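PDB 5DLK: TqaA from Penicillium aethiopicum, which probably takes part in fungal nonribosomal peptide synthesis, this chain being its condensation-like CT domain, the terminal part linked to peptide macrocyclization. Local coordinates for residues Arg83-His95 with Asp192-Thr205. Sequence-based numbering, arbitrary orientation.
Sequences RLRETCQSLVDRH and DFAAIYNQTPLPPT
Across helices 83-94 and 192-197, T87 lies nearest Y197 and L91 nearest F193. The axes approach to 9.1 Å, and the N-to-C directions differ by 126°. Closest in the backbone are T87 and Y197, with 5.6 Å between their CA atoms. A Schellman motif at Q199 ends the second helix, and the chain then turns back toward R94.

F193 is a knob in the hole formed by L84, T87, C88 and L91. T87 CG2 stands over the centre of its ring, 3.5 Å from the centroid, a CH-pi contact. C88 SG and L84 CD1 lie at the ring edge. T87 OG1 donates a hydrogen bond to R83 O, which helps hold CG2 over the ring. R83 CB and CG pack against the Y197 ring. I196 CG2 packs on T87 CG2 and S90 CB.

R94 CG is anti to the backbone N (chi1 177°), and the extended chain carries the guanidinium to D192 and P203. NE forms a salt bridge to D192 OD2 at 2.7 Å, from above the carboxylate plane. H95 NE2 hydrogen-bonds the same oxygen at 2.8 Å, on its anti side. R94 NH1 donates to P203 O at 2.8 Å, a nearly end-on hydrogen bond. L202 and T205 cover opposite guanidinium faces. A methionine replacing R94 would probably leave D192 without its charged mate and P203 O without its donor.

Within the condensation-type fold, L84 and C88 also pack on strand 158-163, and Y197 OH hydrogen-bonds N80 N, just before helix 81-94.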
ATOM      1  N   ARG A  83       8.719  -4.634 -29.188  1.00 35.24           N
ATOM      2  CA  ARG A  83       7.629  -3.795 -28.717  1.00 38.41           C
ATOM      3  C   ARG A  83       7.470  -3.931 -27.203  1.00 37.60           C
ATOM      4  O   ARG A  83       7.187  -2.960 -26.510  1.00 34.73           O
ATOM      5  CB  ARG A  83       6.322  -4.156 -29.423  1.00 42.41           C
ATOM      6  CG  ARG A  83       5.182  -3.189 -29.138  1.00 46.44           C
ATOM      7  CD  ARG A  83       4.631  -2.611 -30.420  1.00 53.76           C
ATOM      8  NE  ARG A  83       4.171  -3.667 -31.314  1.00 56.86           N
ATOM      9  CZ  ARG A  83       3.786  -3.466 -32.570  1.00 61.41           C
ATOM     10  NH1 ARG A  83       3.815  -2.244 -33.081  1.00 60.68           N
ATOM     11  NH2 ARG A  83       3.382  -4.489 -33.315  1.00 66.75           N
ATOM     12  N   LEU A  84       7.648  -5.148 -26.704  1.00 34.92           N
ATOM     13  CA  LEU A  84       7.653  -5.394 -25.272  1.00 37.95           C
ATOM     14  C   LEU A  84       8.718  -4.530 -24.591  1.00 37.48           C
ATOM     15  O   LEU A  84       8.432  -3.840 -23.608  1.00 31.21           O
ATOM     16  CB  LEU A  84       7.895  -6.877 -24.993  1.00 33.29           C
ATOM     17  CG  LEU A  84       7.251  -7.494 -23.759  1.00 35.34           C
ATOM     18  CD1 LEU A  84       5.728  -7.287 -23.758  1.00 32.59           C
ATOM     19  CD2 LEU A  84       7.605  -8.968 -23.709  1.00 34.91           C
ATOM     20  N   ARG A  85       9.937  -4.559 -25.128  1.00 33.98           N
ATOM     21  CA  ARG A  85      11.044  -3.771 -24.592  1.00 32.25           C
ATOM     22  C   ARG A  85      10.763  -2.273 -24.573  1.00 36.31           C
ATOM     23  O   ARG A  85      11.013  -1.604 -23.573  1.00 34.01           O
ATOM     24  CB  ARG A  85      12.325  -4.017 -25.399  1.00 37.65           C
ATOM     25  CG  ARG A  85      12.968  -5.359 -25.178  1.00 38.58           C
ATOM     26  CD  ARG A  85      14.242  -5.503 -26.012  1.00 36.69           C
ATOM     27  NE  ARG A  85      14.630  -6.902 -26.060  1.00 45.13           N
ATOM     28  CZ  ARG A  85      14.421  -7.708 -27.094  1.00 44.08           C
ATOM     29  NH1 ARG A  85      13.878  -7.239 -28.211  1.00 44.82           N
ATOM     30  NH2 ARG A  85      14.788  -8.976 -27.018  1.00 45.95           N
ATOM     31  N   GLU A  86      10.268  -1.740 -25.685  1.00 35.84           N
ATOM     32  CA  GLU A  86      10.011  -0.306 -25.783  1.00 38.29           C
ATOM     33  C   GLU A  86       8.830   0.136 -24.919  1.00 34.44           C
ATOM     34  O   GLU A  86       8.726   1.306 -24.547  1.00 33.31           O
ATOM     35  CB  GLU A  86       9.753   0.096 -27.233  1.00 39.55           C
ATOM     36  CG  GLU A  86      10.886  -0.253 -28.175  1.00 42.75           C
ATOM     37  CD  GLU A  86      10.423  -0.411 -29.614  1.00 54.63           C
ATOM     38  OE1 GLU A  86       9.335   0.106 -29.958  1.00 57.42           O
ATOM     39  OE2 GLU A  86      11.145  -1.064 -30.401  1.00 58.27           O
ATOM     40  N   THR A  87       7.934  -0.795 -24.622  1.00 33.71           N
ATOM     41  CA  THR A  87       6.784  -0.485 -23.775  1.00 35.34           C
ATOM     42  C   THR A  87       7.238  -0.214 -22.332  1.00 31.73           C
ATOM     43  O   THR A  87       6.715   0.691 -21.666  1.00 31.20           O
ATOM     44  CB  THR A  87       5.749  -1.620 -23.815  1.00 36.53           C
ATOM     45  OG1 THR A  87       5.283  -1.782 -25.162  1.00 36.90           O
ATOM     46  CG2 THR A  87       4.562  -1.320 -22.901  1.00 32.46           C
ATOM     47  N   CYS A  88       8.228  -0.976 -21.867  1.00 30.11           N
ATOM     48  CA  CYS A  88       8.858  -0.704 -20.576  1.00 30.83           C
ATOM     49  C   CYS A  88       9.399   0.731 -20.522  1.00 32.49           C
ATOM     50  O   CYS A  88       9.209   1.453 -19.538  1.00 27.81           O
ATOM     51  CB  CYS A  88       9.988  -1.701 -20.304  1.00 25.60           C
ATOM     52  SG  CYS A  88       9.466  -3.438 -20.231  1.00 30.89           S
ATOM     53  N   GLN A  89      10.083   1.142 -21.585  1.00 27.65           N
ATOM     54  CA  GLN A  89      10.616   2.494 -21.640  1.00 31.48           C
ATOM     55  C   GLN A  89       9.476   3.509 -21.577  1.00 29.25           C
ATOM     56  O   GLN A  89       9.527   4.466 -20.800  1.00 29.05           O
ATOM     57  CB  GLN A  89      11.446   2.702 -22.908  1.00 31.82           C
ATOM     58  CG  GLN A  89      11.969   4.114 -23.067  1.00 28.86           C
ATOM     59  CD  GLN A  89      13.073   4.456 -22.091  1.00 33.60           C
ATOM     60  OE1 GLN A  89      14.103   3.779 -22.037  1.00 32.71           O
ATOM     61  NE2 GLN A  89      12.868   5.525 -21.310  1.00 31.55           N
ATOM     62  N   SER A  90       8.438   3.287 -22.375  1.00 31.76           N
ATOM     63  CA  SER A  90       7.348   4.256 -22.480  1.00 31.59           C
ATOM     64  C   SER A  90       6.529   4.327 -21.189  1.00 31.29           C
ATOM     65  O   SER A  90       6.010   5.390 -20.835  1.00 29.48           O
ATOM     66  CB  SER A  90       6.431   3.915 -23.657  1.00 34.38           C
ATOM     67  OG  SER A  90       7.127   4.082 -24.882  1.00 39.16           O
ATOM     68  N   LEU A  91       6.405   3.195 -20.505  1.00 29.97           N
ATOM     69  CA  LEU A  91       5.701   3.172 -19.227  1.00 29.40           C
ATOM     70  C   LEU A  91       6.413   4.062 -18.204  1.00 28.52           C
ATOM     71  O   LEU A  91       5.774   4.866 -17.513  1.00 28.70           O
ATOM     72  CB  LEU A  91       5.573   1.745 -18.704  1.00 27.64           C
ATOM     73  CG  LEU A  91       4.695   1.610 -17.454  1.00 27.13           C
ATOM     74  CD1 LEU A  91       3.221   1.839 -17.782  1.00 28.94           C
ATOM     75  CD2 LEU A  91       4.903   0.243 -16.814  1.00 26.99           C
ATOM     76  N   VAL A  92       7.734   3.939 -18.128  1.00 24.96           N
ATOM     77  CA  VAL A  92       8.523   4.723 -17.189  1.00 28.14           C
ATOM     78  C   VAL A  92       8.533   6.211 -17.572  1.00 30.23           C
ATOM     79  O   VAL A  92       8.478   7.085 -16.700  1.00 27.42           O
ATOM     80  CB  VAL A  92       9.943   4.173 -17.097  1.00 26.97           C
ATOM     81  CG1 VAL A  92      10.812   5.038 -16.201  1.00 27.91           C
ATOM     82  CG2 VAL A  92       9.888   2.740 -16.572  1.00 27.14           C
ATOM     83  N   ASP A  93       8.575   6.500 -18.873  1.00 29.02           N
ATOM     84  CA  ASP A  93       8.382   7.866 -19.360  1.00 26.66           C
ATOM     85  C   ASP A  93       7.089   8.487 -18.821  1.00 29.01           C
ATOM     86  O   ASP A  93       7.071   9.636 -18.375  1.00 31.37           O
ATOM     87  CB  ASP A  93       8.346   7.897 -20.897  1.00 29.17           C
ATOM     88  CG  ASP A  93       9.669   7.526 -21.529  1.00 37.19           C
ATOM     89  OD1 ASP A  93      10.721   7.613 -20.850  1.00 35.18           O
ATOM     90  OD2 ASP A  93       9.660   7.152 -22.722  1.00 40.88           O
ATOM     91  N   ARG A  94       6.009   7.719 -18.873  1.00 29.06           N
ATOM     92  CA  ARG A  94       4.685   8.210 -18.512  1.00 32.53           C
ATOM     93  C   ARG A  94       4.496   8.496 -17.013  1.00 34.17           C
ATOM     94  O   ARG A  94       3.824   9.464 -16.653  1.00 29.92           O
ATOM     95  CB  ARG A  94       3.625   7.206 -18.980  1.00 27.33           C
ATOM     96  CG  ARG A  94       2.190   7.571 -18.600  1.00 31.73           C
ATOM     97  CD  ARG A  94       1.213   6.595 -19.230  1.00 31.49           C
ATOM     98  NE  ARG A  94      -0.173   6.801 -18.812  1.00 35.17           N
ATOM     99  CZ  ARG A  94      -0.955   7.785 -19.251  1.00 40.22           C
ATOM    100  NH1 ARG A  94      -2.207   7.885 -18.816  1.00 40.37           N
ATOM    101  NH2 ARG A  94      -0.488   8.680 -20.120  1.00 38.44           N
ATOM    102  N   HIS A  95       5.072   7.666 -16.142  1.00 31.13           N
ATOM    103  CA  HIS A  95       4.801   7.782 -14.695  1.00 28.26           C
ATOM    104  C   HIS A  95       6.046   8.125 -13.886  1.00 24.58           C
ATOM    105  O   HIS A  95       6.906   7.275 -13.688  1.00 27.45           O
ATOM    106  CB  HIS A  95       4.208   6.476 -14.159  1.00 28.90           C
ATOM    107  CG  HIS A  95       2.906   6.088 -14.794  1.00 29.46           C
ATOM    108  ND1 HIS A  95       1.719   6.724 -14.507  1.00 29.45           N
ATOM    109  CD2 HIS A  95       2.602   5.104 -15.675  1.00 30.02           C
ATOM    110  CE1 HIS A  95       0.742   6.161 -15.193  1.00 30.87           C
ATOM    111  NE2 HIS A  95       1.250   5.176 -15.909  1.00 30.82           N
ATOM    112  N   ASP A 192      -2.093   0.496 -18.524  1.00 27.89           N
ATOM    113  CA  ASP A 192      -1.246   1.397 -19.303  1.00 28.59           C
ATOM    114  C   ASP A 192      -0.182   0.628 -20.093  1.00 31.35           C
ATOM    115  O   ASP A 192       0.068   0.944 -21.257  1.00 31.94           O
ATOM    116  CB  ASP A 192      -0.565   2.432 -18.410  1.00 30.85           C
ATOM    117  CG  ASP A 192      -1.507   3.556 -17.988  1.00 35.83           C
ATOM    118  OD1 ASP A 192      -2.738   3.421 -18.198  1.00 31.41           O
ATOM    119  OD2 ASP A 192      -1.011   4.570 -17.444  1.00 34.70           O
ATOM    120  N   PHE A 193       0.449  -0.362 -19.466  1.00 30.97           N
ATOM    121  CA  PHE A 193       1.446  -1.181 -20.165  1.00 35.41           C
ATOM    122  C   PHE A 193       0.820  -1.833 -21.401  1.00 32.49           C
ATOM    123  O   PHE A 193       1.336  -1.706 -22.512  1.00 34.12           O
ATOM    124  CB  PHE A 193       2.035  -2.265 -19.246  1.00 30.92           C
ATOM    125  CG  PHE A 193       3.193  -3.018 -19.860  1.00 29.03           C
ATOM    126  CD1 PHE A 193       2.970  -4.047 -20.771  1.00 31.07           C
ATOM    127  CD2 PHE A 193       4.500  -2.718 -19.507  1.00 31.19           C
ATOM    128  CE1 PHE A 193       4.029  -4.740 -21.336  1.00 30.74           C
ATOM    129  CE2 PHE A 193       5.566  -3.413 -20.064  1.00 29.89           C
ATOM    130  CZ  PHE A 193       5.326  -4.426 -20.980  1.00 31.98           C
ATOM    131  N   ALA A 194      -0.298  -2.513 -21.199  1.00 31.70           N
ATOM    132  CA  ALA A 194      -0.974  -3.205 -22.287  1.00 34.25           C
ATOM    133  C   ALA A 194      -1.375  -2.230 -23.391  1.00 37.44           C
ATOM    134  O   ALA A 194      -1.166  -2.507 -24.574  1.00 34.36           O
ATOM    135  CB  ALA A 194      -2.176  -3.945 -21.771  1.00 33.32           C
ATOM    136  N   ALA A 195      -1.929  -1.086 -23.002  1.00 34.52           N
ATOM    137  CA  ALA A 195      -2.361  -0.075 -23.961  1.00 37.72           C
ATOM    138  C   ALA A 195      -1.195   0.459 -24.791  1.00 38.54           C
ATOM    139  O   ALA A 195      -1.339   0.691 -25.993  1.00 42.07           O
ATOM    140  CB  ALA A 195      -3.074   1.079 -23.239  1.00 37.27           C
ATOM    141  N   ILE A 196      -0.039   0.642 -24.157  1.00 35.32           N
ATOM    142  CA  ILE A 196       1.129   1.151 -24.862  1.00 36.69           C
ATOM    143  C   ILE A 196       1.645   0.098 -25.839  1.00 42.07           C
ATOM    144  O   ILE A 196       1.953   0.411 -26.993  1.00 39.44           O
ATOM    145  CB  ILE A 196       2.248   1.559 -23.897  1.00 34.74           C
ATOM    146  CG1 ILE A 196       1.833   2.805 -23.111  1.00 37.60           C
ATOM    147  CG2 ILE A 196       3.551   1.812 -24.657  1.00 38.03           C
ATOM    148  CD1 ILE A 196       2.759   3.132 -21.957  1.00 33.60           C
ATOM    149  N   TYR A 197       1.717  -1.150 -25.380  1.00 39.24           N
ATOM    150  CA  TYR A 197       2.083  -2.262 -26.253  1.00 37.88           C
ATOM    151  C   TYR A 197       1.086  -2.410 -27.410  1.00 43.63           C
ATOM    152  O   TYR A 197       1.482  -2.623 -28.559  1.00 44.31           O
ATOM    153  CB  TYR A 197       2.161  -3.563 -25.451  1.00 36.22           C
ATOM    154  CG  TYR A 197       2.532  -4.779 -26.273  1.00 37.10           C
ATOM    155  CD1 TYR A 197       3.861  -5.139 -26.449  1.00 37.28           C
ATOM    156  CD2 TYR A 197       1.554  -5.567 -26.865  1.00 36.93           C
ATOM    157  CE1 TYR A 197       4.208  -6.254 -27.195  1.00 38.97           C
ATOM    158  CE2 TYR A 197       1.890  -6.679 -27.611  1.00 41.34           C
ATOM    159  CZ  TYR A 197       3.219  -7.019 -27.772  1.00 37.19           C
ATOM    160  OH  TYR A 197       3.558  -8.124 -28.516  1.00 41.49           O
ATOM    161  N   ASN A 198      -0.203  -2.299 -27.100  1.00 38.45           N
ATOM    162  CA  ASN A 198      -1.259  -2.437 -28.108  1.00 43.15           C
ATOM    163  C   ASN A 198      -1.400  -1.206 -28.994  1.00 45.10           C
ATOM    164  O   ASN A 198      -2.263  -1.160 -29.874  1.00 46.97           O
ATOM    165  CB  ASN A 198      -2.604  -2.714 -27.446  1.00 40.51           C
ATOM    166  CG  ASN A 198      -2.662  -4.059 -26.786  1.00 41.68           C
ATOM    167  OD1 ASN A 198      -1.880  -4.955 -27.097  1.00 41.94           O
ATOM    168  ND2 ASN A 198      -3.604  -4.218 -25.862  1.00 41.71           N
ATOM    169  N   GLN A 199      -0.557  -0.210 -28.735  1.00 45.47           N
ATOM    170  CA  GLN A 199      -0.572   1.063 -29.443  1.00 48.35           C
ATOM    171  C   GLN A 199      -1.940   1.742 -29.382  1.00 52.12           C
ATOM    172  O   GLN A 199      -2.453   2.247 -30.380  1.00 53.62           O
ATOM    173  CB  GLN A 199      -0.123   0.860 -30.888  1.00 50.16           C
ATOM    174  CG  GLN A 199       1.315   0.377 -30.982  1.00 56.10           C
ATOM    175  CD  GLN A 199       1.734   0.038 -32.394  1.00 62.49           C
ATOM    176  OE1 GLN A 199       1.043  -0.698 -33.104  1.00 60.89           O
ATOM    177  NE2 GLN A 199       2.871   0.580 -32.816  1.00 64.83           N
ATOM    178  N   THR A 200      -2.526   1.740 -28.191  1.00 48.20           N
ATOM    179  CA  THR A 200      -3.696   2.557 -27.905  1.00 51.56           C
ATOM    180  C   THR A 200      -3.242   3.839 -27.211  1.00 53.57           C
ATOM    181  O   THR A 200      -2.556   3.780 -26.189  1.00 51.43           O
ATOM    182  CB  THR A 200      -4.703   1.820 -27.012  1.00 47.89           C
ATOM    183  OG1 THR A 200      -4.982   0.530 -27.567  1.00 53.14           O
ATOM    184  CG2 THR A 200      -5.997   2.621 -26.886  1.00 53.12           C
ATOM    185  N   PRO A 201      -3.579   5.003 -27.785  1.00 57.37           N
ATOM    186  CA  PRO A 201      -3.293   6.272 -27.104  1.00 54.90           C
ATOM    187  C   PRO A 201      -3.926   6.347 -25.709  1.00 51.43           C
ATOM    188  O   PRO A 201      -4.988   5.770 -25.462  1.00 52.26           O
ATOM    189  CB  PRO A 201      -3.901   7.312 -28.048  1.00 56.45           C
ATOM    190  CG  PRO A 201      -3.733   6.690 -29.402  1.00 60.44           C
ATOM    191  CD  PRO A 201      -3.983   5.212 -29.188  1.00 56.23           C
ATOM    192  N   LEU A 202      -3.251   7.043 -24.802  1.00 50.78           N
ATOM    193  CA  LEU A 202      -3.717   7.179 -23.426  1.00 48.63           C
ATOM    194  C   LEU A 202      -3.912   8.643 -23.073  1.00 45.52           C
ATOM    195  O   LEU A 202      -3.147   9.501 -23.520  1.00 47.04           O
ATOM    196  CB  LEU A 202      -2.721   6.542 -22.455  1.00 45.77           C
ATOM    197  CG  LEU A 202      -2.593   5.021 -22.472  1.00 41.13           C
ATOM    198  CD1 LEU A 202      -1.409   4.595 -21.623  1.00 40.10           C
ATOM    199  CD2 LEU A 202      -3.866   4.369 -21.971  1.00 44.97           C
ATOM    200  N   PRO A 203      -4.931   8.935 -22.254  1.00 48.62           N
ATOM    201  CA  PRO A 203      -5.138  10.318 -21.812  1.00 50.44           C
ATOM    202  C   PRO A 203      -3.992  10.769 -20.923  1.00 49.30           C
ATOM    203  O   PRO A 203      -3.402   9.930 -20.243  1.00 50.06           O
ATOM    204  CB  PRO A 203      -6.450  10.243 -21.030  1.00 47.28           C
ATOM    205  CG  PRO A 203      -6.526   8.833 -20.561  1.00 49.60           C
ATOM    206  CD  PRO A 203      -5.892   8.003 -21.638  1.00 47.61           C
ATOM    207  N   PRO A 204      -3.656  12.066 -20.945  1.00 50.67           N
ATOM    208  CA  PRO A 204      -2.652  12.537 -19.987  1.00 51.99           C
ATOM    209  C   PRO A 204      -3.080  12.246 -18.545  1.00 47.84           C
ATOM    210  O   PRO A 204      -4.264  12.053 -18.264  1.00 48.89           O
ATOM    211  CB  PRO A 204      -2.568  14.048 -20.263  1.00 52.54           C
ATOM    212  CG  PRO A 204      -3.750  14.371 -21.141  1.00 53.52           C
ATOM    213  CD  PRO A 204      -4.064  13.117 -21.891  1.00 51.11           C
ATOM    214  N   THR A 205      -2.108  12.188 -17.647  1.00 48.67           N
ATOM    215  CA  THR A 205      -2.370  11.833 -16.258  1.00 45.15           C
ATOM    216  C   THR A 205      -1.501  12.686 -15.346  1.00 48.30           C
ATOM    217  O   THR A 205      -0.571  13.350 -15.811  1.00 49.19           O
ATOM    218  CB  THR A 205      -2.086  10.338 -16.000  1.00 46.43           C
ATOM    219  OG1 THR A 205      -2.508   9.977 -14.675  1.00 48.98           O
ATOM    220  CG2 THR A 205      -0.599  10.055 -16.162  1.00 37.44           C
TER
HETATM  221  O   HOH W   1      -2.971   5.981 -16.591  1.00 42.77           O